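Local coordinates for protein hypothetical NUDIX hydrolase (Listeria monocytogenes, PDB 3SON) that is a putative Nudix hydrolase, probably splitting pyrophosphate bonds of nucleoside diphosphates linked to another group with the help of divalent metal ions, at residues Leu69-Ser74 with Asn130-Tyr135; Asn138-Leu141 with Met146-Met149; Trp33-Gly38 with Gln123-Asp128; Glu44-Thr49 with Tyr91-Asp96; Pro12-Glu17 with Leu113-Tyr118. One frame throughout, in Å; residues are numbered along the deposited sequence. Where two conformers were deposited one is given.

Contact 1: Leu69-Ser74 with Asn130-Tyr135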
# COMPACT_ATOMS: atom_id res chain seq x y z
N LEU A 69 -14.04 2.31 -0.47
CA LEU A 69 -13.23 1.49 0.45
C LEU A 69 -12.26 2.42 1.19
O LEU A 69 -11.87 3.46 0.64
CB LEU A 69 -12.47 0.44 -0.31
CG LEU A 69 -13.30 -0.65 -1.00
CD1 LEU A 69 -12.49 -1.60 -1.83
CD2 LEU A 69 -14.09 -1.42 0.07
N ASP A 70 -11.92 2.08 2.43
CA ASP A 70 -10.87 2.77 3.23
C ASP A 70 -9.44 2.43 2.81
O ASP A 70 -8.54 3.20 3.08
CB ASP A 70 -11.02 2.44 4.72
CG ASP A 70 -12.28 2.95 5.32
OD1 ASP A 70 -12.59 4.15 5.09
OD2 ASP A 70 -12.94 2.16 6.05
N SER A 71 -9.23 1.31 2.16
CA SER A 71 -7.88 0.92 1.82
C SER A 71 -7.25 1.93 0.88
O SER A 71 -7.85 2.32 -0.10
CB SER A 71 -7.83 -0.51 1.22
OG SER A 71 -8.19 -1.50 2.14
N HIS A 72 -6.07 2.38 1.22
CA HIS A 72 -5.35 3.35 0.43
C HIS A 72 -3.88 3.02 0.43
O HIS A 72 -3.36 2.52 1.43
CB HIS A 72 -5.65 4.75 1.03
CG HIS A 72 -4.60 5.78 0.75
ND1 HIS A 72 -3.33 5.64 1.18
CD2 HIS A 72 -4.65 7.00 0.07
CE1 HIS A 72 -2.59 6.68 0.76
NE2 HIS A 72 -3.41 7.53 0.11
N ALA A 73 -3.19 3.30 -0.68
CA ALA A 73 -1.73 3.09 -0.78
C ALA A 73 -1.02 4.18 -1.61
O ALA A 73 -1.61 4.84 -2.40
CB ALA A 73 -1.40 1.72 -1.38
N SER A 74 0.26 4.37 -1.36
CA SER A 74 1.03 5.32 -2.15
C SER A 74 1.70 4.53 -3.24
O SER A 74 2.01 3.34 -3.06
CB SER A 74 2.03 6.05 -1.24
OG SER A 74 1.34 6.74 -0.23
N ASN A 130 -3.63 -4.10 -3.64
CA ASN A 130 -4.84 -4.72 -4.19
C ASN A 130 -5.45 -5.86 -3.34
O ASN A 130 -6.68 -5.92 -3.15
CB ASN A 130 -4.51 -5.30 -5.55
CG ASN A 130 -4.00 -4.28 -6.54
OD1 ASN A 130 -3.74 -3.06 -6.24
ND2 ASN A 130 -3.80 -4.78 -7.75
N LYS A 131 -4.60 -6.68 -2.75
CA LYS A 131 -4.97 -7.70 -1.85
C LYS A 131 -5.61 -7.11 -0.63
O LYS A 131 -6.61 -7.68 -0.11
CB LYS A 131 -3.73 -8.52 -1.51
CG LYS A 131 -3.16 -9.21 -2.75
CD LYS A 131 -2.07 -10.17 -2.34
CE LYS A 131 -1.38 -10.77 -3.55
NZ LYS A 131 -0.22 -11.64 -3.16
N THR A 132 -5.03 -6.02 -0.12
CA THR A 132 -5.57 -5.34 1.05
C THR A 132 -6.96 -4.77 0.77
O THR A 132 -7.89 -5.01 1.58
CB THR A 132 -4.64 -4.27 1.58
OG1 THR A 132 -3.43 -4.91 2.03
CG2 THR A 132 -5.29 -3.49 2.79
N ALA A 133 -7.12 -4.06 -0.34
CA ALA A 133 -8.45 -3.56 -0.77
C ALA A 133 -9.50 -4.71 -0.92
O ALA A 133 -10.70 -4.62 -0.45
CB ALA A 133 -8.31 -2.71 -2.07
N LEU A 134 -9.04 -5.83 -1.44
CA LEU A 134 -9.94 -6.95 -1.69
C LEU A 134 -10.37 -7.56 -0.36
O LEU A 134 -11.53 -7.88 -0.20
CB LEU A 134 -9.28 -8.00 -2.59
CG LEU A 134 -10.18 -9.20 -2.89
CD1 LEU A 134 -11.40 -8.73 -3.61
CD2 LEU A 134 -9.45 -10.24 -3.74
N TYR A 135 -9.44 -7.71 0.58
CA TYR A 135 -9.77 -8.18 1.93
C TYR A 135 -10.88 -7.35 2.56
O TYR A 135 -11.87 -7.88 3.11
CB TYR A 135 -8.51 -8.13 2.83
CG TYR A 135 -8.84 -8.37 4.24
CD1 TYR A 135 -9.11 -9.64 4.69
CD2 TYR A 135 -8.96 -7.32 5.12
CE1 TYR A 135 -9.49 -9.85 6.03
CE2 TYR A 135 -9.32 -7.52 6.42
CZ TYR A 135 -9.59 -8.79 6.86
OH TYR A 135 -9.96 -8.97 8.20
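One face of the mixed sheet of this Nudix fold is covered by helix 128-142, and Ser71 and Ala133 mark the place where that helix runs past strand 66-76. The two short axes are almost exactly antiparallel (174°) and 8.0 Å apart, and the CA atoms of Ser71 and Ala133 come within 5.2 Å. Small side chains permit this approach. CB of Ser71 lies 3.7 Å from CA of Ala133, over the helix backbone itself, and 4.0 Å from CB of Ala133. With chi1 at -66°, OG of Ser71 stands beside its own backbone N and reaches between neighbouring residues of the helix, 3.6 Å from CG2 of Thr132. The Thr132 methyl is thus what faces the strand, whereas its OG1 turns back along the helix to the carbonyl of Asp128. Further back along the strand, CD1 of Leu69 rests against the turn at 3.8 Å from O of Ala133. No hydrogen bond joins the two segments directly. The polar fastening comes from one turn further on, where the carboxylate of Glu136 accepts the backbone N-H groups of both Asp70 and Ser71. Across the strand, His72 stacks on His72 of the second subunit, which places this layer beside the dimer interface. Helix 128-142, laid lengthwise on the sheet here, forms one outer layer of the alpha/beta/alpha sandwich characteristic of the Nudix fold.

Contact 2: Asn138-Leu141 with Met146-Met149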
# COMPACT_ATOMS: atom_id res chain seq x y z
N ASN A 138 -14.25 -7.84 0.92
CA ASN A 138 -14.75 -9.12 1.21
C ASN A 138 -15.36 -9.15 2.64
O ASN A 138 -16.49 -9.61 2.84
CB ASN A 138 -13.70 -10.19 1.04
CG ASN A 138 -14.29 -11.57 1.19
OD1 ASN A 138 -15.27 -11.92 0.49
ND2 ASN A 138 -13.73 -12.36 2.12
N GLU A 139 -14.65 -8.56 3.60
CA GLU A 139 -15.21 -8.44 4.97
C GLU A 139 -16.48 -7.61 5.00
O GLU A 139 -17.47 -7.99 5.65
CB GLU A 139 -14.16 -7.89 5.94
CG GLU A 139 -12.99 -8.81 6.19
CD GLU A 139 -13.44 -10.16 6.71
OE1 GLU A 139 -14.10 -10.21 7.78
OE2 GLU A 139 -13.14 -11.17 6.04
N ARG A 140 -16.47 -6.49 4.29
CA ARG A 140 -17.66 -5.65 4.17
C ARG A 140 -18.85 -6.35 3.51
O ARG A 140 -19.93 -6.27 4.02
CB ARG A 140 -17.34 -4.37 3.50
CG ARG A 140 -16.51 -3.40 4.29
CD ARG A 140 -16.35 -2.15 3.46
NE ARG A 140 -15.58 -1.13 4.14
CZ ARG A 140 -16.08 -0.26 5.00
NH1 ARG A 140 -17.39 -0.31 5.34
NH2 ARG A 140 -15.26 0.62 5.57
N LEU A 141 -18.63 -7.10 2.44
CA LEU A 141 -19.74 -7.83 1.84
C LEU A 141 -20.30 -8.80 2.89
O LEU A 141 -21.47 -8.73 3.22
CB LEU A 141 -19.32 -8.55 0.58
CG LEU A 141 -19.03 -7.61 -0.59
CD1 LEU A 141 -18.38 -8.35 -1.82
CD2 LEU A 141 -20.31 -6.88 -0.96
N MSE A 146 -21.42 -1.79 3.76
CA MSE A 146 -20.82 -1.15 2.57
C MSE A 146 -21.08 0.35 2.77
O MSE A 146 -21.88 0.75 3.65
CB MSE A 146 -21.35 -1.85 1.28
CG MSE A 146 -20.80 -3.37 1.02
SE MSE A 146 -19.00 -3.33 0.47
CE MSE A 146 -19.24 -3.11 -1.47
N LYS A 147 -20.31 1.20 2.08
CA LYS A 147 -20.60 2.63 2.03
C LYS A 147 -20.57 3.13 0.59
O LYS A 147 -19.60 2.94 -0.14
CB LYS A 147 -19.69 3.47 2.95
CG LYS A 147 -18.24 3.06 3.00
CD LYS A 147 -17.40 3.88 4.01
CE LYS A 147 -15.95 3.96 3.47
NZ LYS A 147 -14.94 4.49 4.44
N ALA A 148 -21.65 3.74 0.12
CA ALA A 148 -21.75 4.13 -1.30
C ALA A 148 -20.90 5.38 -1.64
O ALA A 148 -20.85 6.34 -0.87
CB ALA A 148 -23.20 4.32 -1.73
N MSE A 149 -20.24 5.34 -2.81
CA MSE A 149 -19.33 6.40 -3.27
C MSE A 149 -20.03 7.73 -3.36
O MSE A 149 -21.00 7.86 -4.10
OXT MSE A 149 -19.67 8.71 -2.69
CB MSE A 149 -18.81 6.01 -4.66
CG MSE A 149 -17.85 7.01 -5.31
SE MSE A 149 -17.15 6.27 -7.02
CE MSE A 149 -18.51 6.97 -8.26
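Arg140 and Leu141, near the end of helix 128-142, receive the selenomethionine side chain of Met146 as the chain doubles back. Apolar contact comes first. The Met146 side chain is bent at both chi2 (-73°) and chi3 (-87°), which folds its selenium back onto the helix, where SE lies 3.6 Å from CB of Arg140. The terminal CE carries on past the arginine to Leu141, whose CD2 branch it meets at 4.0 Å; that same branch is also 4.0 Å from SE, so one leucine methyl touches both atoms at the end of the selenomethionine.

The second kind involves the charged groups, which meet without bonding each other. From CG to NE the Arg140 chain is extended, carrying the guanidinium across the Lys147 side chain. CG of Lys147 sits over one face of that group, and CE lies 4.0 Å from NH2. The two cationic ends, NH2 of Arg140 and NZ of Lys147, are also 4.0 Å apart, because both converge on the carboxylate of Asp70: OD2 takes the arginine and OD1 the lysine, so the anion probably offsets the gathered positive charge. Arg140 is further held by Glu136 through NE and by the carbonyl of Asp145 through NH1.

Beyond the turn, the C-terminal tail is fastened to strand 66-76 by backbone hydrogen bonds between Lys147 and Ser68, while Leu141 and Met146 both rest on Phe13 of strand 7-15.

Contact 3: Trp33-Gly38 with Gln123-Asp128. With CA (calcium ion), chain C.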
# COMPACT_ATOMS: atom_id res chain seq x y z
N TRP A 33 -2.67 -9.93 -13.97
CA TRP A 33 -4.08 -9.84 -13.61
C TRP A 33 -4.18 -8.61 -12.73
O TRP A 33 -3.29 -8.36 -11.88
CB TRP A 33 -4.48 -11.05 -12.80
CG TRP A 33 -4.62 -12.31 -13.55
CD1 TRP A 33 -3.65 -13.28 -13.77
CD2 TRP A 33 -5.79 -12.75 -14.28
NE1 TRP A 33 -4.16 -14.28 -14.54
CE2 TRP A 33 -5.43 -14.01 -14.90
CE3 TRP A 33 -7.06 -12.23 -14.51
CZ2 TRP A 33 -6.31 -14.74 -15.68
CZ3 TRP A 33 -7.96 -12.97 -15.28
CH2 TRP A 33 -7.57 -14.21 -15.86
N GLN A 34 -5.17 -7.78 -12.98
CA GLN A 34 -5.37 -6.54 -12.23
C GLN A 34 -6.85 -6.14 -12.14
O GLN A 34 -7.76 -6.73 -12.78
CB GLN A 34 -4.60 -5.35 -12.90
CG GLN A 34 -5.11 -5.04 -14.33
CD GLN A 34 -4.26 -4.09 -15.17
OE1 GLN A 34 -4.51 -3.96 -16.38
NE2 GLN A 34 -3.34 -3.33 -14.52
N PHE A 35 -7.10 -5.12 -11.34
CA PHE A 35 -8.40 -4.48 -11.27
C PHE A 35 -8.48 -3.27 -12.22
O PHE A 35 -7.54 -3.04 -12.99
CB PHE A 35 -8.72 -4.09 -9.82
CG PHE A 35 -8.85 -5.27 -8.87
CD1 PHE A 35 -9.74 -6.28 -9.11
CD2 PHE A 35 -8.14 -5.30 -7.64
CE1 PHE A 35 -9.89 -7.34 -8.19
CE2 PHE A 35 -8.24 -6.37 -6.75
CZ PHE A 35 -9.11 -7.39 -7.02
N VAL A 36 -9.64 -2.63 -12.26
CA VAL A 36 -9.84 -1.39 -12.98
C VAL A 36 -8.89 -0.37 -12.35
O VAL A 36 -8.79 -0.26 -11.13
CB VAL A 36 -11.31 -0.93 -12.92
CG1 VAL A 36 -11.51 0.52 -13.38
CG2 VAL A 36 -12.20 -1.84 -13.70
N ALA A 37 -8.14 0.37 -13.16
CA ALA A 37 -7.17 1.35 -12.58
C ALA A 37 -7.03 2.53 -13.51
O ALA A 37 -7.08 2.37 -14.75
CB ALA A 37 -5.80 0.69 -12.37
N GLY A 38 -6.79 3.70 -12.96
CA GLY A 38 -6.55 4.86 -13.79
C GLY A 38 -6.22 6.08 -13.00
O GLY A 38 -6.54 6.16 -11.83
N GLN A 123 -4.77 -15.21 -5.15
CA GLN A 123 -3.76 -15.95 -5.88
C GLN A 123 -3.34 -15.32 -7.22
O GLN A 123 -2.16 -15.40 -7.63
CB GLN A 123 -4.23 -17.41 -6.10
CG GLN A 123 -4.23 -18.25 -4.84
CD GLN A 123 -2.83 -18.37 -4.28
OE1 GLN A 123 -1.92 -18.82 -4.97
NE2 GLN A 123 -2.64 -17.94 -3.03
N LEU A 124 -4.29 -14.67 -7.89
CA LEU A 124 -4.05 -14.00 -9.19
C LEU A 124 -3.31 -12.69 -9.02
O LEU A 124 -2.52 -12.30 -9.88
CB LEU A 124 -5.40 -13.74 -9.91
CG LEU A 124 -6.15 -14.93 -10.54
CD1 LEU A 124 -7.50 -14.61 -11.16
CD2 LEU A 124 -5.29 -15.71 -11.52
N LEU A 125 -3.63 -11.95 -7.96
CA LEU A 125 -3.04 -10.61 -7.71
C LEU A 125 -1.52 -10.54 -7.41
O LEU A 125 -0.96 -11.46 -6.80
CB LEU A 125 -3.85 -9.98 -6.57
CG LEU A 125 -5.31 -9.67 -6.97
CD1 LEU A 125 -6.10 -9.20 -5.74
CD2 LEU A 125 -5.37 -8.63 -8.09
N GLU A 126 -0.89 -9.42 -7.81
CA GLU A 126 0.52 -9.20 -7.49
C GLU A 126 0.79 -8.22 -6.33
O GLU A 126 1.66 -8.50 -5.54
CB GLU A 126 1.37 -8.81 -8.73
CG GLU A 126 0.71 -7.87 -9.71
CD GLU A 126 1.55 -7.55 -10.97
OE1 GLU A 126 2.62 -8.16 -11.20
OE2 GLU A 126 1.14 -6.65 -11.71
N TRP A 127 0.01 -7.14 -6.19
CA TRP A 127 0.39 -6.05 -5.28
C TRP A 127 -0.32 -6.10 -3.95
O TRP A 127 -1.53 -6.40 -3.86
CB TRP A 127 0.14 -4.70 -5.92
CG TRP A 127 0.74 -4.54 -7.29
CD1 TRP A 127 0.06 -4.27 -8.47
CD2 TRP A 127 2.14 -4.63 -7.65
NE1 TRP A 127 0.95 -4.18 -9.54
CE2 TRP A 127 2.21 -4.42 -9.10
CE3 TRP A 127 3.32 -4.92 -6.95
CZ2 TRP A 127 3.41 -4.48 -9.80
CZ3 TRP A 127 4.52 -4.97 -7.66
CH2 TRP A 127 4.57 -4.75 -9.05
N ASP A 128 0.43 -5.92 -2.89
CA ASP A 128 -0.14 -5.95 -1.55
C ASP A 128 -1.34 -5.02 -1.50
O ASP A 128 -2.40 -5.36 -0.90
CB ASP A 128 0.92 -5.53 -0.52
CG ASP A 128 2.12 -6.52 -0.42
OD1 ASP A 128 1.97 -7.65 -0.88
OD2 ASP A 128 3.21 -6.13 0.12
CA CA C . -7.55 2.80 -16.98
O HOH W 1 -0.75 -10.82 -12.15
O HOH W 2 -1.52 -3.78 -11.94
O HOH W 3 -8.03 4.01 -18.69
O HOH W 4 -4.93 3.25 -16.73
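Trp33 and Leu125 bring their CA atoms to 6.0 Å where strand 33-39 passes the end of helix 118-124, Leu125 being the first residue to leave helical geometry. Water 1 bridges the backbones, accepting from Trp33 N at 2.8 Å and donating to Leu124 O. Leu124 lays its CD2 methyl over one face of the Trp33 indole in a CH-pi contact, 3.6 Å from the five-membered ring centroid and 14° off the normal; CD1 leans toward the fused six-membered ring, 4.0 Å from CD2 of Trp33. A few residues along, the strand reaches the Nudix metal site: Ala37 O binds the calcium ion at 2.3 Å, with Glu53 and Glu57 of helix 46-58 and two waters, and the Nudix box sequence starts at Gly38. Deeper inside, Leu125 grips one end of the Phe35 ring, its CD1 3.7 Å from both CE2 and CZ, its CD2 over the face 4.3 Å from the centroid. Water 2 accepts from Gln34 NE2 and, weakly, from Trp127 NE1, which it meets at the indole edge.

Contact 4: Glu44-Thr49 with Tyr91-Asp96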
# COMPACT_ATOMS: atom_id res chain seq x y z
N GLU A 44 -11.20 16.52 -11.98
CA GLU A 44 -12.05 15.43 -11.47
C GLU A 44 -12.07 15.23 -9.92
O GLU A 44 -11.03 15.26 -9.24
CB GLU A 44 -11.64 14.10 -12.16
CG GLU A 44 -12.05 14.05 -13.62
CD GLU A 44 -11.81 12.70 -14.23
OE1 GLU A 44 -10.79 12.05 -13.89
OE2 GLU A 44 -12.62 12.31 -15.08
N ALA A 45 -13.26 15.01 -9.36
CA ALA A 45 -13.30 14.51 -8.02
C ALA A 45 -12.83 13.06 -8.18
O ALA A 45 -12.91 12.51 -9.31
CB ALA A 45 -14.70 14.58 -7.41
N ILE A 46 -12.33 12.46 -7.11
CA ILE A 46 -11.84 11.08 -7.13
C ILE A 46 -12.95 10.09 -7.52
O ILE A 46 -12.70 9.09 -8.18
CB ILE A 46 -11.32 10.72 -5.73
CG1 ILE A 46 -9.91 11.25 -5.51
CG2 ILE A 46 -11.38 9.24 -5.50
CD1 ILE A 46 -9.66 11.54 -4.04
N SER A 47 -14.15 10.34 -7.01
CA SER A 47 -15.31 9.50 -7.36
C SER A 47 -15.62 9.56 -8.87
O SER A 47 -16.10 8.58 -9.44
CB SER A 47 -16.55 9.95 -6.57
OG SER A 47 -16.91 11.26 -6.94
N GLU A 48 -15.41 10.72 -9.50
CA GLU A 48 -15.67 10.89 -10.89
C GLU A 48 -14.64 10.16 -11.75
O GLU A 48 -14.98 9.60 -12.79
CB GLU A 48 -15.71 12.42 -11.27
CG GLU A 48 -16.77 13.22 -10.51
CD GLU A 48 -16.58 14.75 -10.57
OE1 GLU A 48 -15.59 15.23 -11.17
OE2 GLU A 48 -17.42 15.48 -9.98
N THR A 49 -13.38 10.19 -11.32
CA THR A 49 -12.32 9.32 -11.94
C THR A 49 -12.70 7.85 -11.85
O THR A 49 -12.57 7.13 -12.83
CB THR A 49 -10.95 9.54 -11.27
OG1 THR A 49 -10.70 10.93 -11.21
CG2 THR A 49 -9.80 8.82 -12.08
N TYR A 91 -6.67 5.47 -4.39
CA TYR A 91 -7.93 5.34 -3.68
C TYR A 91 -8.69 4.20 -4.27
O TYR A 91 -8.67 4.02 -5.44
CB TYR A 91 -8.74 6.62 -3.84
CG TYR A 91 -8.04 7.88 -3.34
CD1 TYR A 91 -7.97 8.14 -1.99
CD2 TYR A 91 -7.41 8.76 -4.22
CE1 TYR A 91 -7.33 9.25 -1.52
CE2 TYR A 91 -6.76 9.91 -3.77
CZ TYR A 91 -6.73 10.13 -2.40
OH TYR A 91 -6.13 11.23 -1.87
N CYS A 92 -9.44 3.47 -3.44
CA CYS A 92 -10.01 2.27 -3.87
C CYS A 92 -11.51 2.24 -3.81
O CYS A 92 -12.15 2.82 -2.86
CB CYS A 92 -9.49 1.11 -3.03
SG CYS A 92 -7.72 0.87 -3.09
N PHE A 93 -12.11 1.45 -4.71
CA PHE A 93 -13.58 1.38 -4.81
C PHE A 93 -14.08 0.00 -5.21
O PHE A 93 -13.30 -0.82 -5.62
CB PHE A 93 -14.12 2.40 -5.85
CG PHE A 93 -13.76 3.82 -5.58
CD1 PHE A 93 -12.51 4.30 -5.90
CD2 PHE A 93 -14.67 4.67 -4.98
CE1 PHE A 93 -12.18 5.60 -5.65
CE2 PHE A 93 -14.32 6.01 -4.74
CZ PHE A 93 -13.07 6.44 -5.01
N ALA A 94 -15.39 -0.19 -5.24
CA ALA A 94 -15.98 -1.43 -5.70
C ALA A 94 -17.26 -1.19 -6.44
O ALA A 94 -17.94 -0.20 -6.20
CB ALA A 94 -16.22 -2.35 -4.52
N ILE A 95 -17.55 -2.02 -7.44
CA ILE A 95 -18.70 -1.82 -8.24
C ILE A 95 -19.47 -3.08 -8.30
O ILE A 95 -18.89 -4.14 -8.61
CB ILE A 95 -18.28 -1.24 -9.65
CG1 ILE A 95 -19.48 -1.00 -10.58
CG2 ILE A 95 -17.21 -2.11 -10.36
CD1 ILE A 95 -19.11 -0.09 -11.72
N ASP A 96 -20.79 -2.97 -8.03
CA ASP A 96 -21.68 -4.12 -8.08
C ASP A 96 -22.19 -4.33 -9.47
O ASP A 96 -23.02 -3.55 -9.95
CB ASP A 96 -22.85 -3.92 -7.08
CG ASP A 96 -23.69 -5.18 -6.84
OD1 ASP A 96 -23.53 -6.20 -7.56
OD2 ASP A 96 -24.53 -5.15 -5.87
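Two branches of Ile46 reach two aromatic rings because chi1 (-81°) leaves CG2 anti to the backbone N, aimed at Phe93, while CG1 stands beside that N and carries CD1 to Tyr91. CD1 sits over a face of the Tyr91 ring, 3.6 Å from its centroid and 22° off the normal, a CH-pi contact displaced toward CE2. CG2 instead lies in the plane of the Phe93 ring, at its edge, 3.3 Å from CZ. Both contacts belong to one of two Ile46 conformers, and the short approach to CZ is doubtful. The helix start is secured separately. Glu48 OE1 accepts from N of Ala45, the N-cap residue, at 3.0 Å, which is half of a capping box. Glu44 OE1 accepts from OG1 of Thr49 at 2.9 Å, and OE2 of Glu44 pairs with Arg52. This glutamate-arginine pair, with Glu53 and Glu57 on the calcium ion further along helix 46-58, follows the Nudix box pattern, so the contact seats the first turn of the Nudix helix on strand 87-96.

Contact 5: Pro12-Glu17 with Leu113-Tyr118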
# COMPACT_ATOMS: atom_id res chain seq x y z
N PRO A 12 -14.52 -4.86 -9.37
CA PRO A 12 -15.90 -5.31 -9.69
C PRO A 12 -16.28 -6.52 -8.84
O PRO A 12 -15.39 -7.32 -8.48
CB PRO A 12 -15.78 -5.76 -11.16
CG PRO A 12 -14.44 -5.31 -11.60
CD PRO A 12 -13.57 -5.33 -10.38
N PHE A 13 -17.56 -6.66 -8.46
CA PHE A 13 -18.01 -7.87 -7.77
C PHE A 13 -19.45 -8.22 -8.14
O PHE A 13 -20.20 -7.36 -8.63
CB PHE A 13 -17.89 -7.77 -6.25
CG PHE A 13 -18.82 -6.78 -5.64
CD1 PHE A 13 -18.46 -5.44 -5.55
CD2 PHE A 13 -20.09 -7.17 -5.18
CE1 PHE A 13 -19.31 -4.54 -5.00
CE2 PHE A 13 -20.94 -6.26 -4.60
CZ PHE A 13 -20.59 -4.94 -4.54
N ILE A 14 -19.81 -9.50 -7.95
CA ILE A 14 -21.18 -9.97 -8.22
C ILE A 14 -21.60 -10.85 -7.07
O ILE A 14 -20.77 -11.56 -6.49
CB ILE A 14 -21.34 -10.77 -9.52
CG1 ILE A 14 -20.32 -11.91 -9.58
CG2 ILE A 14 -21.17 -9.89 -10.74
CD1 ILE A 14 -20.40 -12.76 -10.85
N LYS A 15 -22.88 -10.75 -6.70
CA LYS A 15 -23.49 -11.69 -5.75
C LYS A 15 -24.06 -12.91 -6.48
O LYS A 15 -24.93 -12.77 -7.33
CB LYS A 15 -24.64 -11.01 -5.01
CG LYS A 15 -25.10 -11.80 -3.78
CD LYS A 15 -26.41 -11.28 -3.16
CE LYS A 15 -26.48 -11.50 -1.66
NZ LYS A 15 -25.95 -12.84 -1.25
N THR A 16 -23.54 -14.09 -6.16
CA THR A 16 -24.09 -15.37 -6.67
C THR A 16 -25.05 -15.99 -5.64
O THR A 16 -25.18 -15.49 -4.52
CB THR A 16 -22.97 -16.39 -6.96
OG1 THR A 16 -22.15 -16.56 -5.79
CG2 THR A 16 -22.13 -15.93 -8.12
N GLU A 17 -25.72 -17.07 -6.02
CA GLU A 17 -26.60 -17.77 -5.08
C GLU A 17 -25.79 -18.19 -3.85
O GLU A 17 -26.20 -17.95 -2.71
CB GLU A 17 -27.25 -18.99 -5.75
N LEU A 113 -12.07 -10.96 -18.57
CA LEU A 113 -12.58 -10.67 -17.23
C LEU A 113 -12.92 -12.07 -16.66
O LEU A 113 -13.63 -12.85 -17.35
CB LEU A 113 -13.87 -9.88 -17.28
CG LEU A 113 -14.65 -9.57 -15.96
CD1 LEU A 113 -13.85 -8.70 -15.04
CD2 LEU A 113 -16.06 -9.01 -16.15
N ARG A 114 -12.37 -12.41 -15.50
CA ARG A 114 -12.69 -13.64 -14.83
C ARG A 114 -13.33 -13.36 -13.47
O ARG A 114 -12.83 -12.56 -12.67
CB ARG A 114 -11.41 -14.48 -14.70
CG ARG A 114 -11.66 -15.92 -14.27
CD ARG A 114 -10.32 -16.57 -13.93
NE ARG A 114 -9.61 -17.00 -15.14
CZ ARG A 114 -8.44 -17.64 -15.16
NH1 ARG A 114 -7.81 -17.98 -14.04
NH2 ARG A 114 -7.89 -17.99 -16.32
N TRP A 115 -14.46 -14.02 -13.24
CA TRP A 115 -15.23 -13.93 -12.00
C TRP A 115 -14.79 -15.09 -11.13
O TRP A 115 -14.94 -16.28 -11.51
CB TRP A 115 -16.71 -14.07 -12.33
CG TRP A 115 -17.26 -12.89 -13.00
CD1 TRP A 115 -17.72 -12.78 -14.28
CD2 TRP A 115 -17.40 -11.57 -12.43
NE1 TRP A 115 -18.13 -11.49 -14.55
CE2 TRP A 115 -17.93 -10.72 -13.47
CE3 TRP A 115 -17.09 -11.01 -11.19
CZ2 TRP A 115 -18.17 -9.36 -13.27
CZ3 TRP A 115 -17.30 -9.64 -11.02
CH2 TRP A 115 -17.88 -8.85 -12.02
N VAL A 116 -14.14 -14.77 -10.00
CA VAL A 116 -13.44 -15.75 -9.19
C VAL A 116 -13.78 -15.56 -7.71
O VAL A 116 -14.22 -14.51 -7.30
CB VAL A 116 -11.91 -15.61 -9.38
CG1 VAL A 116 -11.54 -15.90 -10.84
CG2 VAL A 116 -11.45 -14.20 -9.01
N SER A 117 -13.53 -16.59 -6.91
CA SER A 117 -13.75 -16.47 -5.49
C SER A 117 -12.70 -15.54 -4.88
O SER A 117 -11.70 -15.22 -5.49
CB SER A 117 -13.60 -17.81 -4.81
OG SER A 117 -12.26 -18.22 -4.88
N TYR A 118 -12.95 -15.12 -3.66
CA TYR A 118 -11.99 -14.33 -2.92
C TYR A 118 -10.61 -14.95 -2.98
O TYR A 118 -9.59 -14.33 -3.39
CB TYR A 118 -12.47 -14.16 -1.46
CG TYR A 118 -11.45 -13.47 -0.58
CD1 TYR A 118 -11.26 -12.10 -0.65
CD2 TYR A 118 -10.61 -14.20 0.24
CE1 TYR A 118 -10.25 -11.46 0.09
CE2 TYR A 118 -9.65 -13.57 1.02
CZ TYR A 118 -9.50 -12.21 0.98
OH TYR A 118 -8.52 -11.58 1.74
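Trp115 lies against Pro12, Phe13 and Ile14, and its indole carries nearly all of the contact. The first kind of interaction is over the ring. Ile14 spreads along one face, with CD1 3.6 Å from CD2 at the fusion of the two rings and CG2 above the six-membered ring, 3.9 Å from its centroid and 17° off the normal, as a CH-pi contact. Chi1 of 52° puts CG1 of Ile14 between the backbone N and the carbonyl carbon, so that CG1 too comes down on the indole, 3.7 Å from CE3. Leu113, two residues before the tryptophan, places CG over the opposite face, 4.1 Å above the plane, and the indole is sandwiched between two aliphatic side chains.

The strands that bring these groups together are not paired with each other. Strands 7-15 and 110-116 each pair antiparallel with strand 20-27, which lies between them in the curled Nudix sheet, and their short axes are 8.3 Å apart at 47°. Trp115 bridges this separation, resting on Gln21 of the intervening strand.

Contacts at the far end of the six-membered ring form the second group. Phe13 offers backbone atoms here, its CA 3.8 Å from CZ3 near the ring plane, while its CB is directed away from the 113-118 segment. CB of Pro12 approaches CH2 obliquely at 3.8 Å.

In the fold
Contact 1 is the most buried of the five, all its touching residues being enclosed; the other four are partly exposed. Contacts 1 and 2 share helix 128-142 and meet through Asp70, which binds Arg140 and Lys147, so small-residue packing gives way to ion pairs toward the C-terminal tail. Contacts 3 and 4 lie on opposite sides of the chain's centre yet both involve the Nudix box: contact 3 ends at its first glycine and supplies a calcium ligand, contact 4 lies within it. Contacts 3, 4 and 5 each include an aliphatic group over an aromatic face, with edge contacts added in 4 and 5. Contacts 4 and 5 join where strands 87-96 and 7-15 pair, and only contacts 1, 2 and 3 reach the second subunit.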